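Local coordinates for protein TssK (Serratia sp. FS14, PDB 5Y0E) that probably forms part of the baseplate of the bacterial type VI secretion system, where it assembles as a trimer, at residues Asn63-Ile68 with Thr73-Ser78. Numbering follows the deposited sequence.
Sequences NAASGI and TPFRFS
Ala-65 and Gly-67 pair with Phe-77 and Phe-75 through four backbone hydrogen bonds, and strands 64-68 and 74-78 run antiparallel with their axes 4.7 Å apart. The bond from Phe-77 N to Ala-65 O is 3.0 Å long, and Phe-77 N lies almost in line with the C=O bond of Ala-65 (C=O...N 170°). Its return bond, Ala-65 N to Phe-77 O, is 3.2 Å and comes in tilted from the carbonyl plane.

Phe-75 and Phe-77 lie on the same face of the hairpin. In both, chi1 near +65° tucks CG over the residue's own backbone. This brings each ring back over the neighbouring strand. Phe-75 lays a face on Gly-67, whose CA stands 4.0 Å from the ring centroid in a CH-pi contact. Gly-67 has no side chain, and the ring lies directly on its backbone, with Phe-75 CZ 3.7 Å from Gly-67 CA. Phe-77 lays a face over Ala-65 N, and its CZ is 3.6 Å from Ala-65 CB. Leu-149 and Leu-151 of strand 142-155 and Leu-100 of strand 96-103 also pack on this aromatic face.

The other face carries Ser-66, Arg-76, Ile-68 and Pro-74. Arg-76 bends at chi3 (-45°), and a face of its guanidinium lies over Ser-66 CB, with NH1 4.0 Å from that carbon. Ser-66 OG is hydrogen-bonded to Thr-47 OG1. Ile-68 CG1 meets Pro-74 CB at 4.1 Å. Ile-68 packs on His-38 and Pro-74 on Tyr-30, both of a second subunit.

The arrangement is a beta hairpin, the second and third strands of a three-stranded antiparallel sheet. Its aromatic face packs against a neighbouring mixed sheet. On its other face Ile-68, Pro-74 and Arg-76 reach the second subunit, where Arg-76 packs on Asp-3.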
ATOM      1  N   ASN A  63      21.965  14.344  18.988  1.00 51.91           N
ATOM      2  CA  ASN A  63      23.052  14.563  18.038  1.00 51.37           C
ATOM      3  C   ASN A  63      22.567  15.329  16.808  1.00 53.27           C
ATOM      4  O   ASN A  63      23.204  16.286  16.366  1.00 54.91           O
ATOM      5  CB  ASN A  63      23.655  13.225  17.607  1.00 52.92           C
ATOM      6  CG  ASN A  63      24.664  12.684  18.588  1.00 54.31           C
ATOM      7  OD1 ASN A  63      25.373  13.435  19.246  1.00 59.31           O
ATOM      8  ND2 ASN A  63      24.751  11.366  18.674  1.00 55.70           N
ATOM      9  N   ALA A  64      21.437  14.914  16.244  1.00 52.19           N
ATOM     10  CA  ALA A  64      20.931  15.421  14.981  1.00 48.26           C
ATOM     11  C   ALA A  64      19.456  15.076  14.890  1.00 48.37           C
ATOM     12  O   ALA A  64      18.996  14.128  15.523  1.00 50.02           O
ATOM     13  CB  ALA A  64      21.691  14.819  13.801  1.00 46.24           C
ATOM     14  N   ALA A  65      18.723  15.843  14.093  1.00 45.78           N
ATOM     15  CA  ALA A  65      17.315  15.558  13.859  1.00 45.64           C
ATOM     16  C   ALA A  65      16.817  16.402  12.698  1.00 45.87           C
ATOM     17  O   ALA A  65      17.361  17.464  12.410  1.00 47.72           O
ATOM     18  CB  ALA A  65      16.480  15.840  15.104  1.00 43.38           C
ATOM     19  N   SER A  66      15.762  15.925  12.045  1.00 44.50           N
ATOM     20  CA  SER A  66      15.102  16.712  11.014  1.00 40.79           C
ATOM     21  C   SER A  66      13.643  16.304  10.936  1.00 41.75           C
ATOM     22  O   SER A  66      13.282  15.175  11.267  1.00 42.40           O
ATOM     23  CB  SER A  66      15.782  16.544   9.661  1.00 40.41           C
ATOM     24  OG  SER A  66      15.834  15.188   9.293  1.00 45.70           O
ATOM     25  N   GLY A  67      12.812  17.225  10.498  1.00 35.45           N
ATOM     26  CA  GLY A  67      11.405  16.913  10.442  1.00 35.56           C
ATOM     27  C   GLY A  67      10.584  18.179  10.333  1.00 36.25           C
ATOM     28  O   GLY A  67      11.059  19.193   9.849  1.00 38.29           O
ATOM     29  N   ILE A  68       9.352  18.090  10.808  1.00 36.49           N
ATOM     30  CA  ILE A  68       8.391  19.174  10.747  1.00 37.23           C
ATOM     31  C   ILE A  68       7.613  19.232  12.053  1.00 40.46           C
ATOM     32  O   ILE A  68       7.117  18.213  12.537  1.00 41.39           O
ATOM     33  CB  ILE A  68       7.441  18.994   9.553  1.00 38.29           C
ATOM     34  CG1 ILE A  68       8.161  19.372   8.273  1.00 40.83           C
ATOM     35  CG2 ILE A  68       6.240  19.870   9.700  1.00 39.48           C
ATOM     36  CD1 ILE A  68       7.748  18.577   7.118  1.00 43.75           C
ATOM     37  N   THR A  73       6.456  23.999  10.917  1.00 45.29           N
ATOM     38  CA  THR A  73       7.792  24.527  10.780  1.00 41.71           C
ATOM     39  C   THR A  73       8.781  23.411  10.511  1.00 40.45           C
ATOM     40  O   THR A  73       8.960  22.550  11.368  1.00 43.31           O
ATOM     41  CB  THR A  73       8.176  25.253  12.032  1.00 40.56           C
ATOM     42  OG1 THR A  73       7.157  26.193  12.339  1.00 39.64           O
ATOM     43  CG2 THR A  73       9.489  25.960  11.836  1.00 40.74           C
ATOM     44  N   PRO A  74       9.439  23.394   9.363  1.00 39.47           N
ATOM     45  CA  PRO A  74      10.512  22.425   9.135  1.00 39.58           C
ATOM     46  C   PRO A  74      11.756  22.785   9.915  1.00 40.02           C
ATOM     47  O   PRO A  74      11.994  23.944  10.237  1.00 41.92           O
ATOM     48  CB  PRO A  74      10.765  22.532   7.634  1.00 39.79           C
ATOM     49  CG  PRO A  74      10.295  23.875   7.268  1.00 38.73           C
ATOM     50  CD  PRO A  74       9.184  24.232   8.186  1.00 39.82           C
ATOM     51  N   PHE A  75      12.563  21.775  10.208  1.00 39.23           N
ATOM     52  CA  PHE A  75      13.781  21.972  10.969  1.00 35.68           C
ATOM     53  C   PHE A  75      14.770  20.893  10.599  1.00 39.96           C
ATOM     54  O   PHE A  75      14.402  19.809  10.159  1.00 45.66           O
ATOM     55  CB  PHE A  75      13.546  21.940  12.488  1.00 37.81           C
ATOM     56  CG  PHE A  75      13.045  20.621  12.989  1.00 40.22           C
ATOM     57  CD1 PHE A  75      13.921  19.623  13.337  1.00 41.48           C
ATOM     58  CD2 PHE A  75      11.696  20.376  13.067  1.00 38.04           C
ATOM     59  CE1 PHE A  75      13.460  18.420  13.748  1.00 39.43           C
ATOM     60  CE2 PHE A  75      11.242  19.181  13.487  1.00 38.08           C
ATOM     61  CZ  PHE A  75      12.119  18.198  13.828  1.00 40.42           C
ATOM     62  N   ARG A  76      16.035  21.202  10.840  1.00 39.84           N
ATOM     63  CA  ARG A  76      17.144  20.308  10.574  1.00 44.72           C
ATOM     64  C   ARG A  76      18.337  20.836  11.351  1.00 50.99           C
ATOM     65  O   ARG A  76      18.628  22.028  11.286  1.00 57.28           O
ATOM     66  CB  ARG A  76      17.449  20.249   9.078  1.00 49.48           C
ATOM     67  CG  ARG A  76      18.713  19.500   8.735  1.00 55.97           C
ATOM     68  CD  ARG A  76      18.992  19.539   7.242  1.00 65.88           C
ATOM     69  NE  ARG A  76      17.781  19.268   6.476  1.00 70.15           N
ATOM     70  CZ  ARG A  76      17.393  18.054   6.093  1.00 70.62           C
ATOM     71  NH1 ARG A  76      18.127  16.991   6.394  1.00 66.63           N
ATOM     72  NH2 ARG A  76      16.267  17.899   5.407  1.00 68.44           N
ATOM     73  N   PHE A  77      19.011  19.970  12.100  1.00 49.77           N
ATOM     74  CA  PHE A  77      20.210  20.392  12.799  1.00 48.12           C
ATOM     75  C   PHE A  77      21.131  19.204  12.958  1.00 50.68           C
ATOM     76  O   PHE A  77      20.722  18.054  12.829  1.00 52.21           O
ATOM     77  CB  PHE A  77      19.904  21.030  14.160  1.00 50.81           C
ATOM     78  CG  PHE A  77      19.302  20.091  15.173  1.00 52.14           C
ATOM     79  CD1 PHE A  77      20.073  19.142  15.820  1.00 54.37           C
ATOM     80  CD2 PHE A  77      17.975  20.186  15.501  1.00 51.02           C
ATOM     81  CE1 PHE A  77      19.523  18.295  16.746  1.00 54.68           C
ATOM     82  CE2 PHE A  77      17.420  19.345  16.436  1.00 52.59           C
ATOM     83  CZ  PHE A  77      18.197  18.398  17.057  1.00 55.99           C
ATOM     84  N   SER A  78      22.388  19.498  13.247  1.00 51.07           N
ATOM     85  CA  SER A  78      23.364  18.450  13.474  1.00 53.24           C
ATOM     86  C   SER A  78      24.531  19.035  14.240  1.00 57.67           C
ATOM     87  O   SER A  78      24.895  20.191  14.053  1.00 58.31           O
ATOM     88  CB  SER A  78      23.851  17.834  12.176  1.00 51.80           C
ATOM     89  OG  SER A  78      24.886  16.924  12.451  1.00 58.80           O
TER